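Local atomic coordinates of B12-binding domain-containing protein (Kitasatospora setae, PDB entry 6WTE), a protein that binds cobalamin and a [4Fe-4S] cluster and acts as a methyltransferase of the radical S-adenosylmethionine superfamily, apparently by non-radical chemistry. Residues His14-Leu22 / Tyr212-Leu222; Val253-Ala261 / Asn298-Trp306. One frame throughout, in Å; residues are numbered along the deposited sequence.

Contact 1 of 2, residues His14-Leu22 / Tyr212-Leu222; sequences HPPIAPYAL and YYRRGGLGSIL
The ring of Y212 carries A18 on one face, with A18 CA 3.4 Å from the ring centroid and only 4° off its normal, a CH-pi contact. P16 C lies in the ring plane at its edge, while P16 CB and P19 CD approach obliquely. Y20 has S220 OG and, nearer its rim, S220 O on one face, and the backbone N of L222 at its edge. The contact joins the loop after the first strand of the B12-binding domain to helix 209-214 and to strand 219-221 of the radical SAM core. The helix closes in a Schellman motif with G216, at positive phi, as C-prime residue. The turn brings G217 CA within 3.5 Å of P16 O, a CA-H...O contact; a CB there would clash with that oxygen, so glycine suits the place. The small side chain of A18 lets its CA come down over the middle of the ring, and the prolines around it offer apolar edges without backbone N-H groups to satisfy. Y212 OH reaches on to D40, and also accepts from a water that donates to I17 O. Two further waters bridge A18 N to L218 O and S220 OG to A18 O. P15, I17, Y20, L218 and S220 belong to the cobalamin pocket, so this seam forms part of its wall. With CG anti to the backbone N (chi1 -171°), Y20 extends along strand 219-221 to I221 and L222. Its hydroxyl also bonds E255 OE2, and accepts from L222 N at 2.9 Å with an N-H...O angle of 160°.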
ATOM      1  N   HIS A  14      13.228  -6.078   1.202  1.00 18.98           N
ATOM      2  CA  HIS A  14      13.040  -7.452   1.631  1.00 20.06           C
ATOM      3  C   HIS A  14      12.493  -7.464   3.056  1.00 22.68           C
ATOM      4  O   HIS A  14      12.845  -6.599   3.861  1.00 23.87           O
ATOM      5  CB  HIS A  14      14.343  -8.257   1.570  1.00 21.94           C
ATOM      6  CG  HIS A  14      14.814  -8.541   0.177  1.00 22.09           C
ATOM      7  ND1 HIS A  14      15.383  -9.742  -0.186  1.00 27.73           N
ATOM      8  CD2 HIS A  14      14.804  -7.776  -0.941  1.00 22.18           C
ATOM      9  CE1 HIS A  14      15.703  -9.707  -1.467  1.00 27.45           C
ATOM     10  NE2 HIS A  14      15.362  -8.526  -1.949  1.00 24.03           N
ATOM     11  N   PRO A  15      11.628  -8.430   3.407  1.00 20.52           N
ATOM     12  CA  PRO A  15      11.138  -9.555   2.597  1.00 22.67           C
ATOM     13  C   PRO A  15      10.384  -9.112   1.346  1.00 21.45           C
ATOM     14  O   PRO A  15       9.643  -8.130   1.382  1.00 18.92           O
ATOM     15  CB  PRO A  15      10.211 -10.309   3.559  1.00 21.93           C
ATOM     16  CG  PRO A  15       9.876  -9.339   4.630  1.00 24.49           C
ATOM     17  CD  PRO A  15      11.067  -8.454   4.770  1.00 26.03           C
ATOM     18  N   PRO A  16      10.594  -9.831   0.247  1.00 22.86           N
ATOM     19  CA  PRO A  16      10.156  -9.335  -1.060  1.00 19.45           C
ATOM     20  C   PRO A  16       8.679  -9.582  -1.315  1.00 16.29           C
ATOM     21  O   PRO A  16       8.125 -10.624  -0.954  1.00 17.80           O
ATOM     22  CB  PRO A  16      11.027 -10.131  -2.039  1.00 19.33           C
ATOM     23  CG  PRO A  16      11.261 -11.428  -1.326  1.00 21.96           C
ATOM     24  CD  PRO A  16      11.358 -11.087   0.141  1.00 19.50           C
ATOM     25  N   ILE A  17       8.046  -8.603  -1.959  1.00 16.22           N
ATOM     26  CA  ILE A  17       6.635  -8.659  -2.324  1.00 15.81           C
ATOM     27  C   ILE A  17       6.542  -8.509  -3.835  1.00 14.99           C
ATOM     28  O   ILE A  17       7.054  -7.531  -4.392  1.00 14.33           O
ATOM     29  CB  ILE A  17       5.824  -7.555  -1.619  1.00 18.90           C
ATOM     30  CG1 ILE A  17       5.776  -7.805  -0.108  1.00 17.19           C
ATOM     31  CG2 ILE A  17       4.439  -7.428  -2.240  1.00 15.70           C
ATOM     32  CD1 ILE A  17       5.244  -9.176   0.270  1.00 18.90           C
ATOM     33  N   ALA A  18       5.887  -9.465  -4.490  1.00 14.95           N
ATOM     34  CA  ALA A  18       5.811  -9.448  -5.945  1.00 14.58           C
ATOM     35  C   ALA A  18       5.170  -8.147  -6.425  1.00 12.13           C
ATOM     36  O   ALA A  18       4.175  -7.691  -5.848  1.00 13.93           O
ATOM     37  CB  ALA A  18       5.008 -10.642  -6.462  1.00 13.18           C
ATOM     38  N   PRO A  19       5.732  -7.504  -7.454  1.00 13.12           N
ATOM     39  CA  PRO A  19       5.131  -6.276  -8.030  1.00 11.22           C
ATOM     40  C   PRO A  19       3.918  -6.592  -8.901  1.00 12.25           C
ATOM     41  O   PRO A  19       3.957  -6.599 -10.135  1.00 12.10           O
ATOM     42  CB  PRO A  19       6.286  -5.686  -8.842  1.00 13.65           C
ATOM     43  CG  PRO A  19       7.079  -6.885  -9.251  1.00 11.18           C
ATOM     44  CD  PRO A  19       7.022  -7.836  -8.082  1.00 12.54           C
ATOM     45  N   TYR A  20       2.806  -6.854  -8.214  1.00  9.95           N
ATOM     46  CA  TYR A  20       1.558  -7.249  -8.857  1.00  9.96           C
ATOM     47  C   TYR A  20       1.161  -6.270  -9.955  1.00 12.05           C
ATOM     48  O   TYR A  20       0.638  -6.674 -11.004  1.00 10.24           O
ATOM     49  CB  TYR A  20       0.485  -7.335  -7.768  1.00 10.29           C
ATOM     50  CG  TYR A  20      -0.854  -7.926  -8.131  1.00 12.57           C
ATOM     51  CD1 TYR A  20      -1.071  -8.593  -9.334  1.00 11.31           C
ATOM     52  CD2 TYR A  20      -1.915  -7.822  -7.236  1.00 12.33           C
ATOM     53  CE1 TYR A  20      -2.317  -9.132  -9.630  1.00 11.87           C
ATOM     54  CE2 TYR A  20      -3.152  -8.360  -7.522  1.00 13.67           C
ATOM     55  CZ  TYR A  20      -3.351  -9.014  -8.716  1.00 15.42           C
ATOM     56  OH  TYR A  20      -4.598  -9.543  -8.986  1.00 13.58           O
ATOM     57  N   ALA A  21       1.428  -4.977  -9.736  1.00  9.92           N
ATOM     58  CA  ALA A  21       1.129  -3.957 -10.737  1.00 12.11           C
ATOM     59  C   ALA A  21       1.652  -4.346 -12.109  1.00 10.62           C
ATOM     60  O   ALA A  21       0.961  -4.176 -13.119  1.00 11.03           O
ATOM     61  CB  ALA A  21       1.737  -2.620 -10.315  1.00 10.14           C
ATOM     62  N   LEU A  22       2.867  -4.890 -12.164  1.00 10.11           N
ATOM     63  CA  LEU A  22       3.462  -5.187 -13.458  1.00 10.35           C
ATOM     64  C   LEU A  22       2.748  -6.343 -14.155  1.00 10.54           C
ATOM     65  O   LEU A  22       2.679  -6.370 -15.391  1.00 13.03           O
ATOM     66  CB  LEU A  22       4.961  -5.464 -13.291  1.00 10.90           C
ATOM     67  CG  LEU A  22       5.811  -4.312 -12.725  1.00 11.73           C
ATOM     68  CD1 LEU A  22       7.307  -4.576 -12.918  1.00 13.03           C
ATOM     69  CD2 LEU A  22       5.434  -2.964 -13.356  1.00 11.57           C
ATOM     70  N   TYR A 212       8.839 -15.172  -5.623  1.00 15.05           N
ATOM     71  CA  TYR A 212       8.398 -14.389  -4.472  1.00 14.04           C
ATOM     72  C   TYR A 212       7.718 -15.270  -3.435  1.00 16.63           C
ATOM     73  O   TYR A 212       7.927 -15.098  -2.229  1.00 16.30           O
ATOM     74  CB  TYR A 212       7.450 -13.283  -4.918  1.00 13.53           C
ATOM     75  CG  TYR A 212       8.164 -12.081  -5.479  1.00 12.25           C
ATOM     76  CD1 TYR A 212       8.677 -11.106  -4.634  1.00 14.29           C
ATOM     77  CD2 TYR A 212       8.326 -11.924  -6.849  1.00 11.99           C
ATOM     78  CE1 TYR A 212       9.328  -9.997  -5.138  1.00 14.69           C
ATOM     79  CE2 TYR A 212       8.982 -10.816  -7.364  1.00 14.08           C
ATOM     80  CZ  TYR A 212       9.478  -9.858  -6.500  1.00 14.34           C
ATOM     81  OH  TYR A 212      10.124  -8.747  -6.987  1.00 13.04           O
ATOM     82  N   TYR A 213       6.908 -16.226  -3.889  1.00 14.76           N
ATOM     83  CA  TYR A 213       6.187 -17.083  -2.952  1.00 16.35           C
ATOM     84  C   TYR A 213       7.150 -17.916  -2.118  1.00 16.98           C
ATOM     85  O   TYR A 213       6.964 -18.071  -0.907  1.00 16.11           O
ATOM     86  CB  TYR A 213       5.217 -17.979  -3.718  1.00 14.74           C
ATOM     87  CG  TYR A 213       4.306 -18.808  -2.846  1.00 16.26           C
ATOM     88  CD1 TYR A 213       3.242 -18.223  -2.174  1.00 16.05           C
ATOM     89  CD2 TYR A 213       4.501 -20.177  -2.708  1.00 16.15           C
ATOM     90  CE1 TYR A 213       2.401 -18.969  -1.385  1.00 18.06           C
ATOM     91  CE2 TYR A 213       3.654 -20.944  -1.917  1.00 15.50           C
ATOM     92  CZ  TYR A 213       2.609 -20.329  -1.261  1.00 15.90           C
ATOM     93  OH  TYR A 213       1.770 -21.073  -0.477  1.00 17.25           O
ATOM     94  N   ARG A 214       8.201 -18.450  -2.744  1.00 16.25           N
ATOM     95  CA  ARG A 214       9.177 -19.247  -2.011  0.50 17.28           C
ATOM     96  C   ARG A 214      10.001 -18.410  -1.045  1.00 21.33           C
ATOM     97  O   ARG A 214      10.571 -18.960  -0.095  1.00 19.50           O
ATOM     98  CB  ARG A 214      10.099 -19.975  -2.991  0.50 19.74           C
ATOM     99  CG  ARG A 214       9.394 -21.058  -3.792  0.50 19.62           C
ATOM    100  CD  ARG A 214      10.339 -21.752  -4.766  0.50 21.81           C
ATOM    101  NE  ARG A 214      11.496 -22.339  -4.094  0.50 22.80           N
ATOM    102  CZ  ARG A 214      12.748 -21.925  -4.267  0.50 25.37           C
ATOM    103  NH1 ARG A 214      13.741 -22.514  -3.616  0.50 24.39           N
ATOM    104  NH2 ARG A 214      13.008 -20.926  -5.101  0.50 26.09           N
ATOM    105  N   ARG A 215      10.077 -17.100  -1.263  1.00 17.97           N
ATOM    106  CA  ARG A 215      10.796 -16.206  -0.369  1.00 22.05           C
ATOM    107  C   ARG A 215       9.866 -15.510   0.617  1.00 23.35           C
ATOM    108  O   ARG A 215      10.285 -14.564   1.289  1.00 25.96           O
ATOM    109  CB  ARG A 215      11.597 -15.189  -1.188  1.00 22.40           C
ATOM    110  CG  ARG A 215      12.516 -15.874  -2.195  1.00 22.84           C
ATOM    111  CD  ARG A 215      13.368 -14.913  -3.014  1.00 29.48           C
ATOM    112  NE  ARG A 215      14.682 -14.703  -2.417  1.00 40.71           N
ATOM    113  CZ  ARG A 215      15.783 -14.430  -3.110  1.00 41.35           C
ATOM    114  NH1 ARG A 215      15.733 -14.346  -4.432  1.00 38.38           N
ATOM    115  NH2 ARG A 215      16.937 -14.253  -2.482  1.00 48.94           N
ATOM    116  N   GLY A 216       8.621 -15.976   0.733  1.00 22.91           N
ATOM    117  CA  GLY A 216       7.693 -15.504   1.737  1.00 24.96           C
ATOM    118  C   GLY A 216       6.626 -14.559   1.230  1.00 23.20           C
ATOM    119  O   GLY A 216       5.730 -14.195   2.005  1.00 27.12           O
ATOM    120  N   GLY A 217       6.694 -14.152  -0.037  1.00 23.04           N
ATOM    121  CA  GLY A 217       5.737 -13.211  -0.586  1.00 21.50           C
ATOM    122  C   GLY A 217       4.460 -13.884  -1.035  1.00 25.51           C
ATOM    123  O   GLY A 217       4.424 -14.516  -2.094  1.00 27.42           O
ATOM    124  N   LEU A 218       3.406 -13.754  -0.233  1.00 26.39           N
ATOM    125  CA  LEU A 218       2.165 -14.459  -0.510  1.00 23.11           C
ATOM    126  C   LEU A 218       1.630 -14.094  -1.886  1.00 21.89           C
ATOM    127  O   LEU A 218       1.907 -13.019  -2.434  1.00 21.99           O
ATOM    128  CB  LEU A 218       1.103 -14.126   0.539  1.00 23.41           C
ATOM    129  CG  LEU A 218       1.353 -14.531   1.989  1.00 21.77           C
ATOM    130  CD1 LEU A 218       0.024 -14.557   2.721  1.00 21.81           C
ATOM    131  CD2 LEU A 218       2.055 -15.875   2.071  1.00 27.68           C
ATOM    132  N   GLY A 219       0.840 -15.008  -2.440  1.00 16.50           N
ATOM    133  CA  GLY A 219       0.075 -14.668  -3.622  1.00 16.60           C
ATOM    134  C   GLY A 219      -0.772 -13.435  -3.363  1.00 18.34           C
ATOM    135  O   GLY A 219      -1.260 -13.212  -2.253  1.00 19.72           O
ATOM    136  N   SER A 220      -0.897 -12.602  -4.380  1.00 15.65           N
ATOM    137  CA  SER A 220      -1.729 -11.415  -4.307  1.00 10.77           C
ATOM    138  C   SER A 220      -2.891 -11.575  -5.275  1.00 13.66           C
ATOM    139  O   SER A 220      -2.727 -12.113  -6.373  1.00 12.39           O
ATOM    140  CB  SER A 220      -0.912 -10.168  -4.651  1.00 13.31           C
ATOM    141  OG  SER A 220      -0.081 -10.432  -5.773  1.00 16.18           O
ATOM    142  N   ILE A 221      -4.070 -11.120  -4.871  1.00 12.31           N
ATOM    143  CA  ILE A 221      -5.220 -11.151  -5.765  1.00 11.09           C
ATOM    144  C   ILE A 221      -6.033  -9.889  -5.537  1.00 11.90           C
ATOM    145  O   ILE A 221      -6.417  -9.582  -4.405  1.00 11.71           O
ATOM    146  CB  ILE A 221      -6.091 -12.409  -5.576  1.00 11.00           C
ATOM    147  CG1 ILE A 221      -7.272 -12.379  -6.551  1.00 12.39           C
ATOM    148  CG2 ILE A 221      -6.563 -12.552  -4.130  1.00 12.60           C
ATOM    149  CD1 ILE A 221      -6.862 -12.514  -8.025  1.00 12.82           C
ATOM    150  N   LEU A 222      -6.286  -9.162  -6.616  1.00 10.89           N
ATOM    151  CA  LEU A 222      -7.131  -7.983  -6.593  1.00 11.02           C
ATOM    152  C   LEU A 222      -8.546  -8.386  -6.980  1.00 10.72           C
ATOM    153  O   LEU A 222      -8.740  -9.115  -7.957  1.00 12.09           O
ATOM    154  CB  LEU A 222      -6.594  -6.937  -7.569  1.00 10.55           C
ATOM    155  CG  LEU A 222      -7.451  -5.685  -7.723  1.00 10.05           C
ATOM    156  CD1 LEU A 222      -7.429  -4.890  -6.431  1.00 11.88           C
ATOM    157  CD2 LEU A 222      -6.934  -4.853  -8.894  1.00 10.07           C
TER
HETATM  158  O   HOH W   1       9.371  -6.228  -5.154  1.00 10.32           O
HETATM  159  O   HOH W   2       2.273  -9.328  -4.503  1.00 16.22           O
HETATM  160  O   HOH W   3       4.233 -11.453  -3.144  1.00 17.04           O

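Contact 2 of 2, residues Val253-Ala261 / Asn298-Trp306; sequences VDEMESLAA and NPLNRLRLW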
ATOM      1  N   VAL A 253     -11.598 -15.318  -9.949  1.00 13.28           N
ATOM      2  CA  VAL A 253     -11.422 -16.692  -9.490  1.00 12.28           C
ATOM      3  C   VAL A 253     -10.533 -17.477 -10.454  1.00 13.40           C
ATOM      4  O   VAL A 253      -9.744 -18.325 -10.022  1.00 14.63           O
ATOM      5  CB  VAL A 253     -12.783 -17.378  -9.269  1.00 12.86           C
ATOM      6  CG1 VAL A 253     -12.574 -18.761  -8.679  1.00 14.20           C
ATOM      7  CG2 VAL A 253     -13.658 -16.532  -8.333  1.00 12.40           C
ATOM      8  N   ASP A 254     -10.637 -17.214 -11.765  1.00 13.40           N
ATOM      9  CA  ASP A 254      -9.701 -17.814 -12.721  1.00 14.32           C
ATOM     10  C   ASP A 254      -8.255 -17.519 -12.336  1.00 13.15           C
ATOM     11  O   ASP A 254      -7.390 -18.406 -12.382  1.00 14.66           O
ATOM     12  CB  ASP A 254      -9.950 -17.284 -14.140  1.00 14.29           C
ATOM     13  CG  ASP A 254     -11.089 -17.988 -14.860  1.00 17.29           C
ATOM     14  OD1 ASP A 254     -11.710 -18.914 -14.296  1.00 16.73           O
ATOM     15  OD2 ASP A 254     -11.343 -17.611 -16.026  1.00 21.25           O
ATOM     16  N   GLU A 255      -7.975 -16.266 -11.970  1.00 12.67           N
ATOM     17  CA  GLU A 255      -6.623 -15.877 -11.583  1.00 12.92           C
ATOM     18  C   GLU A 255      -6.179 -16.579 -10.305  1.00 12.07           C
ATOM     19  O   GLU A 255      -5.043 -17.063 -10.218  1.00 12.30           O
ATOM     20  CB  GLU A 255      -6.557 -14.364 -11.407  1.00 13.02           C
ATOM     21  CG  GLU A 255      -5.182 -13.833 -11.068  1.00 13.58           C
ATOM     22  CD  GLU A 255      -5.142 -12.317 -11.116  1.00 15.18           C
ATOM     23  OE1 GLU A 255      -6.042 -11.734 -11.754  1.00 12.38           O
ATOM     24  OE2 GLU A 255      -4.225 -11.720 -10.523  1.00 12.25           O
ATOM     25  N   MET A 256      -7.056 -16.623  -9.295  1.00 11.79           N
ATOM     26  CA  MET A 256      -6.736 -17.341  -8.066  1.00 13.90           C
ATOM     27  C   MET A 256      -6.488 -18.813  -8.346  1.00 13.36           C
ATOM     28  O   MET A 256      -5.588 -19.419  -7.757  1.00 12.72           O
ATOM     29  CB  MET A 256      -7.868 -17.187  -7.051  1.00 12.47           C
ATOM     30  CG  MET A 256      -8.111 -15.752  -6.646  1.00 11.31           C
ATOM     31  SD  MET A 256      -9.539 -15.582  -5.566  1.00 14.26           S
ATOM     32  CE  MET A 256      -8.893 -16.283  -4.045  1.00 16.04           C
ATOM     33  N   GLU A 257      -7.282 -19.402  -9.243  1.00 12.54           N
ATOM     34  CA  GLU A 257      -7.092 -20.803  -9.591  1.00 17.24           C
ATOM     35  C   GLU A 257      -5.747 -21.010 -10.270  1.00 15.23           C
ATOM     36  O   GLU A 257      -5.056 -21.998 -10.001  1.00 14.15           O
ATOM     37  CB  GLU A 257      -8.236 -21.277 -10.490  1.00 15.22           C
ATOM     38  CG  GLU A 257      -8.319 -22.783 -10.662  1.00 21.08           C
ATOM     39  CD  GLU A 257      -9.525 -23.202 -11.475  1.00 24.88           C
ATOM     40  OE1 GLU A 257     -10.641 -22.714 -11.188  1.00 21.39           O
ATOM     41  OE2 GLU A 257      -9.359 -24.022 -12.400  1.00 31.79           O
ATOM     42  N   SER A 258      -5.351 -20.070 -11.137  1.00 14.41           N
ATOM     43  CA  SER A 258      -4.054 -20.159 -11.805  1.00 17.10           C
ATOM     44  C   SER A 258      -2.912 -20.084 -10.802  1.00 16.05           C
ATOM     45  O   SER A 258      -1.936 -20.838 -10.904  1.00 18.31           O
ATOM     46  CB  SER A 258      -3.917 -19.046 -12.844  1.00 18.15           C
ATOM     47  OG  SER A 258      -2.665 -19.137 -13.509  1.00 24.27           O
ATOM     48  N   LEU A 259      -3.014 -19.180  -9.825  1.00 14.19           N
ATOM     49  CA  LEU A 259      -2.025 -19.130  -8.753  1.00 14.37           C
ATOM     50  C   LEU A 259      -1.962 -20.460  -8.008  1.00 13.81           C
ATOM     51  O   LEU A 259      -0.880 -21.031  -7.819  1.00 14.88           O
ATOM     52  CB  LEU A 259      -2.361 -17.993  -7.790  1.00 11.82           C
ATOM     53  CG  LEU A 259      -2.175 -16.580  -8.341  1.00 12.51           C
ATOM     54  CD1 LEU A 259      -2.663 -15.531  -7.345  1.00 14.36           C
ATOM     55  CD2 LEU A 259      -0.706 -16.364  -8.692  1.00 18.88           C
ATOM     56  N   ALA A 260      -3.122 -20.982  -7.597  1.00 14.96           N
ATOM     57  CA  ALA A 260      -3.139 -22.218  -6.824  1.00 16.03           C
ATOM     58  C   ALA A 260      -2.581 -23.387  -7.623  1.00 17.35           C
ATOM     59  O   ALA A 260      -1.949 -24.283  -7.052  1.00 17.29           O
ATOM     60  CB  ALA A 260      -4.560 -22.535  -6.360  1.00 12.99           C
ATOM     61  N   ALA A 261      -2.798 -23.392  -8.939  1.00 14.46           N
ATOM     62  CA  ALA A 261      -2.288 -24.479  -9.767  1.00 17.11           C
ATOM     63  C   ALA A 261      -0.766 -24.526  -9.754  1.00 19.13           C
ATOM     64  O   ALA A 261      -0.178 -25.606  -9.892  1.00 18.33           O
ATOM     65  CB  ALA A 261      -2.809 -24.338 -11.198  1.00 14.27           C
ATOM     66  N   ASN A 298      -9.722 -29.434  -8.303  1.00 19.97           N
ATOM     67  CA  ASN A 298      -9.498 -28.010  -8.487  1.00 20.07           C
ATOM     68  C   ASN A 298      -8.524 -27.524  -7.419  1.00 17.86           C
ATOM     69  O   ASN A 298      -8.759 -27.758  -6.221  1.00 18.00           O
ATOM     70  CB  ASN A 298     -10.818 -27.243  -8.420  1.00 19.75           C
ATOM     71  CG  ASN A 298     -10.672 -25.786  -8.834  1.00 19.49           C
ATOM     72  OD1 ASN A 298      -9.809 -25.070  -8.332  1.00 18.48           O
ATOM     73  ND2 ASN A 298     -11.507 -25.351  -9.769  1.00 17.34           N
ATOM     74  N   PRO A 299      -7.417 -26.879  -7.799  1.00 19.86           N
ATOM     75  CA  PRO A 299      -6.401 -26.499  -6.804  1.00 17.57           C
ATOM     76  C   PRO A 299      -6.889 -25.485  -5.792  1.00 18.82           C
ATOM     77  O   PRO A 299      -6.222 -25.296  -4.767  1.00 17.22           O
ATOM     78  CB  PRO A 299      -5.264 -25.923  -7.663  1.00 19.38           C
ATOM     79  CG  PRO A 299      -5.941 -25.449  -8.903  1.00 20.86           C
ATOM     80  CD  PRO A 299      -7.046 -26.441  -9.158  1.00 16.31           C
ATOM     81  N   LEU A 300      -8.017 -24.820  -6.049  1.00 16.72           N
ATOM     82  CA  LEU A 300      -8.622 -23.958  -5.042  1.00 17.46           C
ATOM     83  C   LEU A 300      -9.028 -24.724  -3.792  1.00 18.28           C
ATOM     84  O   LEU A 300      -9.304 -24.095  -2.765  1.00 15.77           O
ATOM     85  CB  LEU A 300      -9.843 -23.245  -5.621  1.00 15.85           C
ATOM     86  CG  LEU A 300      -9.577 -22.196  -6.701  1.00 15.67           C
ATOM     87  CD1 LEU A 300     -10.883 -21.698  -7.290  1.00 19.11           C
ATOM     88  CD2 LEU A 300      -8.770 -21.042  -6.143  1.00 13.69           C
ATOM     89  N   ASN A 301      -9.078 -26.056  -3.846  1.00 19.42           N
ATOM     90  CA  ASN A 301      -9.361 -26.816  -2.640  1.00 18.30           C
ATOM     91  C   ASN A 301      -8.234 -26.744  -1.618  1.00 23.41           C
ATOM     92  O   ASN A 301      -8.443 -27.135  -0.465  1.00 23.43           O
ATOM     93  CB  ASN A 301      -9.674 -28.266  -2.995  1.00 17.62           C
ATOM     94  CG  ASN A 301     -11.107 -28.441  -3.445  1.00 22.35           C
ATOM     95  OD1 ASN A 301     -12.028 -28.389  -2.630  1.00 22.17           O
ATOM     96  ND2 ASN A 301     -11.306 -28.641  -4.743  1.00 22.05           N
ATOM     97  N   ARG A 302      -7.059 -26.245  -1.999  1.00 18.84           N
ATOM     98  CA  ARG A 302      -5.976 -26.007  -1.054  1.00 16.88           C
ATOM     99  C   ARG A 302      -5.736 -24.517  -0.819  1.00 18.25           C
ATOM    100  O   ARG A 302      -4.714 -24.146  -0.233  1.00 15.63           O
ATOM    101  CB  ARG A 302      -4.695 -26.693  -1.540  1.00 19.40           C
ATOM    102  CG  ARG A 302      -4.822 -28.219  -1.621  1.00 21.89           C
ATOM    103  CD  ARG A 302      -3.529 -28.899  -2.062  1.00 26.90           C
ATOM    104  NE  ARG A 302      -3.120 -28.483  -3.398  1.00 32.54           N
ATOM    105  CZ  ARG A 302      -3.655 -28.946  -4.525  1.00 36.16           C
ATOM    106  NH1 ARG A 302      -4.632 -29.844  -4.482  1.00 40.68           N
ATOM    107  NH2 ARG A 302      -3.218 -28.506  -5.697  1.00 39.38           N
ATOM    108  N   LEU A 303      -6.665 -23.662  -1.244  1.00 13.80           N
ATOM    109  CA  LEU A 303      -6.512 -22.220  -1.065  1.00 15.22           C
ATOM    110  C   LEU A 303      -6.441 -21.849   0.410  1.00 17.72           C
ATOM    111  O   LEU A 303      -7.168 -22.393   1.243  1.00 14.69           O
ATOM    112  CB  LEU A 303      -7.677 -21.485  -1.727  1.00 14.66           C
ATOM    113  CG  LEU A 303      -7.788 -19.980  -1.459  1.00 16.15           C
ATOM    114  CD1 LEU A 303      -6.637 -19.232  -2.126  1.00 13.78           C
ATOM    115  CD2 LEU A 303      -9.137 -19.446  -1.931  1.00 15.55           C
ATOM    116  N   ARG A 304      -5.542 -20.930   0.735  1.00 14.18           N
ATOM    117  CA  ARG A 304      -5.444 -20.359   2.074  1.00 12.59           C
ATOM    118  C   ARG A 304      -5.528 -18.848   1.892  1.00 16.71           C
ATOM    119  O   ARG A 304      -4.545 -18.215   1.501  1.00 13.49           O
ATOM    120  CB  ARG A 304      -4.159 -20.798   2.768  1.00 13.86           C
ATOM    121  CG  ARG A 304      -4.069 -22.317   2.924  1.00 18.60           C
ATOM    122  CD  ARG A 304      -2.871 -22.755   3.751  1.00 22.89           C
ATOM    123  NE  ARG A 304      -1.595 -22.582   3.056  1.00 23.65           N
ATOM    124  CZ  ARG A 304      -0.969 -23.535   2.368  1.00 20.64           C
ATOM    125  NH1 ARG A 304      -1.496 -24.747   2.262  1.00 26.56           N
ATOM    126  NH2 ARG A 304       0.192 -23.274   1.780  1.00 21.71           N
ATOM    127  N   LEU A 305      -6.704 -18.280   2.152  1.00 14.80           N
ATOM    128  CA  LEU A 305      -7.000 -16.892   1.816  1.00 12.20           C
ATOM    129  C   LEU A 305      -6.764 -15.996   3.021  1.00 13.46           C
ATOM    130  O   LEU A 305      -7.211 -16.303   4.132  1.00 13.18           O
ATOM    131  CB  LEU A 305      -8.445 -16.748   1.336  1.00 14.06           C
ATOM    132  CG  LEU A 305      -8.859 -15.380   0.796  1.00 16.07           C
ATOM    133  CD1 LEU A 305      -8.045 -15.032  -0.439  1.00 15.62           C
ATOM    134  CD2 LEU A 305     -10.346 -15.403   0.474  1.00 21.05           C
ATOM    135  N   TRP A 306      -6.092 -14.873   2.791  1.00 11.91           N
ATOM    136  CA  TRP A 306      -5.794 -13.900   3.833  1.00 10.85           C
ATOM    137  C   TRP A 306      -6.381 -12.571   3.392  1.00 14.07           C
ATOM    138  O   TRP A 306      -6.058 -12.083   2.306  1.00 15.07           O
ATOM    139  CB  TRP A 306      -4.285 -13.799   4.067  1.00 11.07           C
ATOM    140  CG  TRP A 306      -3.676 -15.137   4.404  1.00 12.64           C
ATOM    141  CD1 TRP A 306      -3.230 -16.083   3.522  1.00 13.45           C
ATOM    142  CD2 TRP A 306      -3.473 -15.681   5.712  1.00 13.33           C
ATOM    143  NE1 TRP A 306      -2.760 -17.182   4.205  1.00 14.52           N
ATOM    144  CE2 TRP A 306      -2.905 -16.960   5.551  1.00 12.31           C
ATOM    145  CE3 TRP A 306      -3.729 -15.214   7.006  1.00 14.06           C
ATOM    146  CZ2 TRP A 306      -2.571 -17.769   6.636  1.00 15.87           C
ATOM    147  CZ3 TRP A 306      -3.398 -16.023   8.081  1.00 16.56           C
ATOM    148  CH2 TRP A 306      -2.824 -17.284   7.889  1.00 13.74           C
TER
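V253 opens the contact by setting CG1 3.7 Å from L300 CD1. One turn on, M256 turns its CB toward L300 CD2, and a bend at chi3 (73°) brings its methyl CE against both L303 CD2, at 3.8 Å, and L305 CD1, at 3.9 Å; a flexible thioether suits this reach. E257 supplies the polar link. With CG anti to the backbone N (chi1 -167°), the side chain stretches out toward N298, and OE1 accepts from ND2 of that residue at 3.1 Å, met 77° out of the carboxylate plane. R291 of helix 278-294 makes a salt bridge to the same oxygen. In the partial TIM barrel expected of a radical SAM core, helix 249-261 links parallel strands 219-221 and 266-269 as a beta-alpha-beta crossover and packs here on the 3-10 turn and the start of strand 304-309, the next strand. N298 also forms an Asx turn, OD1 accepting from L300 N at 2.9 Å, leading into 3-10 turn 299-301. With N298 replaced by an alanine, L300 N would probably lose this acceptor and E257 OE1 would be left with R291 but without the amide that ties it to the turn. A260 is small enough to admit P299, its CB 3.7 Å from P299 CB, and a rigid proline suits the start of the 3-10 turn. A261 CB meets the same ring, 4.0 Å from P299 CG.

Overall arrangement
Contacts 1 and 2 have centres 15 Å apart and meet through helix 249-261, both reaching the same sheet of the radical SAM core. The bond from Y20 to E255 (OH to OE2 2.7 Å) ties the two contacts together, and R199 and R247 bind the carboxylate of E255 as well. Beside it, I221 CG1 packs 3.5 Å from M256 CG, so strand 219-221 is covered by the helix that also rests on 298-306. Contact 1 borders the cobalamin, the side chain of I17 about 3 Å from it, whereas that of L222 stays about 11 Å from the iron-sulfur cluster. Contact 2 stands farther back, with the L305 side chain about 11 Å from cobalamin.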